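Local coordinates for uncharacterized protein Rv3404c/MT3512 (PDB 4PZU) that is of unknown function but probably belongs to the formyltransferase family, with a formyl transferase domain and a C-terminal N-formyltransferase dimerization domain, at residues Val80-Phe83 with Arg88-Ala91. Residues are numbered along the deposited sequence; the frame is centred on the assembly and turned at random.
Sequences VLSF and RFPA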
ATOM      1  N   VAL A  80      38.967   2.966  15.826  1.00 32.19           N
ATOM      2  CA  VAL A  80      38.016   3.609  14.931  1.00 30.29           C
ATOM      3  C   VAL A  80      36.826   2.671  14.797  1.00 29.63           C
ATOM      4  O   VAL A  80      36.954   1.503  14.386  1.00 29.43           O
ATOM      5  CB  VAL A  80      38.608   3.946  13.534  1.00 29.77           C
ATOM      6  CG1 VAL A  80      37.530   4.508  12.649  1.00 29.35           C
ATOM      7  CG2 VAL A  80      39.738   4.982  13.623  1.00 30.94           C
ATOM      8  N   LEU A  81      35.664   3.186  15.169  1.00 28.73           N
ATOM      9  CA  LEU A  81      34.449   2.390  15.170  1.00 28.68           C
ATOM     10  C   LEU A  81      33.433   3.077  14.241  1.00 27.79           C
ATOM     11  O   LEU A  81      32.957   4.165  14.551  1.00 29.62           O
ATOM     12  CB  LEU A  81      33.913   2.251  16.624  1.00 27.60           C
ATOM     13  CG  LEU A  81      32.564   1.537  16.830  1.00 26.79           C
ATOM     14  CD1 LEU A  81      32.695   0.135  16.281  1.00 26.46           C
ATOM     15  CD2 LEU A  81      32.120   1.514  18.306  1.00 25.91           C
ATOM     16  N   SER A  82      33.128   2.474  13.094  1.00 26.59           N
ATOM     17  CA  SER A  82      32.187   3.105  12.163  1.00 25.04           C
ATOM     18  C   SER A  82      30.854   2.406  12.200  1.00 25.06           C
ATOM     19  O   SER A  82      30.770   1.232  12.586  1.00 24.92           O
ATOM     20  CB  SER A  82      32.760   3.100  10.735  1.00 25.51           C
ATOM     21  OG  SER A  82      32.977   1.766  10.319  1.00 25.60           O
ATOM     22  N   PHE A  83      29.799   3.106  11.788  1.00 23.76           N
ATOM     23  CA  PHE A  83      28.472   2.499  11.730  1.00 24.53           C
ATOM     24  C   PHE A  83      27.915   2.697  10.314  1.00 25.50           C
ATOM     25  O   PHE A  83      27.884   3.841   9.845  1.00 24.62           O
ATOM     26  CB  PHE A  83      27.520   3.203  12.720  1.00 25.24           C
ATOM     27  CG  PHE A  83      27.838   2.957  14.183  1.00 25.76           C
ATOM     28  CD1 PHE A  83      28.926   3.578  14.791  1.00 25.19           C
ATOM     29  CD2 PHE A  83      27.034   2.100  14.952  1.00 26.13           C
ATOM     30  CE1 PHE A  83      29.212   3.347  16.114  1.00 26.85           C
ATOM     31  CE2 PHE A  83      27.330   1.860  16.304  1.00 26.11           C
ATOM     32  CZ  PHE A  83      28.422   2.481  16.885  1.00 26.39           C
ATOM     33  N   ARG A  88      35.005   2.226   1.451  1.00 54.30           N
ATOM     34  CA  ARG A  88      36.111   1.443   1.978  1.00 50.74           C
ATOM     35  C   ARG A  88      37.159   2.330   2.639  1.00 49.37           C
ATOM     36  O   ARG A  88      37.391   3.467   2.231  1.00 48.95           O
ATOM     37  CB  ARG A  88      36.704   0.563   0.886  1.00 54.55           C
ATOM     38  CG  ARG A  88      35.672  -0.438   0.361  1.00 57.77           C
ATOM     39  CD  ARG A  88      35.865  -0.721  -1.119  1.00 59.42           C
ATOM     40  NE  ARG A  88      37.153  -1.358  -1.358  1.00 56.39           N
ATOM     41  CZ  ARG A  88      37.676  -1.583  -2.559  1.00 60.19           C
ATOM     42  NH1 ARG A  88      37.034  -1.215  -3.657  1.00 61.10           N
ATOM     43  NH2 ARG A  88      38.866  -2.171  -2.664  1.00 60.24           N
ATOM     44  N   PHE A  89      37.756   1.808   3.696  1.00 48.37           N
ATOM     45  CA  PHE A  89      38.707   2.557   4.478  1.00 48.70           C
ATOM     46  C   PHE A  89      40.020   2.507   3.764  1.00 49.12           C
ATOM     47  O   PHE A  89      40.336   1.486   3.157  1.00 47.64           O
ATOM     48  CB  PHE A  89      38.888   1.934   5.866  1.00 49.59           C
ATOM     49  CG  PHE A  89      37.969   2.497   6.930  1.00 49.30           C
ATOM     50  CD1 PHE A  89      36.678   2.923   6.626  1.00 50.46           C
ATOM     51  CD2 PHE A  89      38.388   2.556   8.253  1.00 49.55           C
ATOM     52  CE1 PHE A  89      35.837   3.419   7.612  1.00 48.15           C
ATOM     53  CE2 PHE A  89      37.552   3.053   9.244  1.00 47.33           C
ATOM     54  CZ  PHE A  89      36.277   3.488   8.921  1.00 46.77           C
ATOM     55  N   PRO A  90      40.799   3.602   3.860  1.00 49.35           N
ATOM     56  CA  PRO A  90      42.174   3.611   3.376  1.00 50.65           C
ATOM     57  C   PRO A  90      42.937   2.480   4.000  1.00 48.10           C
ATOM     58  O   PRO A  90      42.849   2.265   5.204  1.00 46.28           O
ATOM     59  CB  PRO A  90      42.751   4.939   3.888  1.00 51.55           C
ATOM     60  CG  PRO A  90      41.631   5.646   4.590  1.00 53.18           C
ATOM     61  CD  PRO A  90      40.351   4.924   4.326  1.00 49.29           C
ATOM     62  N   ALA A  91      43.691   1.778   3.172  1.00 46.27           N
ATOM     63  CA  ALA A  91      44.559   0.695   3.608  1.00 44.93           C
ATOM     64  C   ALA A  91      45.500   1.081   4.751  1.00 45.94           C
ATOM     65  O   ALA A  91      45.655   0.324   5.703  1.00 49.60           O
ATOM     66  CB  ALA A  91      45.341   0.164   2.403  1.00 46.50           C
TER
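Phe-89 extends its ring from the loop ahead of helix 91-96 onto strand 79-83, where the far end of the ring meets Val-80 and Ser-82. Its CB points at the strand but remains too distant to touch it. A chi1 of -92°, about 30° off a staggered position, leaves CG only roughly anti to the carbonyl carbon, and the ring's CD2-CE2 flank runs toward Val-80. There CE2 packs 3.7 Å from CG1 of Val-80, the methyl arriving at the ring edge, near its plane. At the tip, CZ lies 4.0 Å from CB of Ser-82 and equally 4.0 Å from OG of Ser-82, which approaches obliquely. The strand is a central one in the mixed sheet of the formyl transferase domain, flanked by strands 25-29 and 98-103 in parallel, and the loop returns over one of its faces. Leu-28 and Cys-99 of those neighbouring strands and Ile-133 of a loop also touch the Phe-89 side chain. The buried hydroxyl of Ser-82 is satisfied by a hydrogen bond from OG to OD1 of Asn-101, while its contact with the ring is van der Waals alone. Leu-81 turns its side chain away, against Val-100 and Val-102.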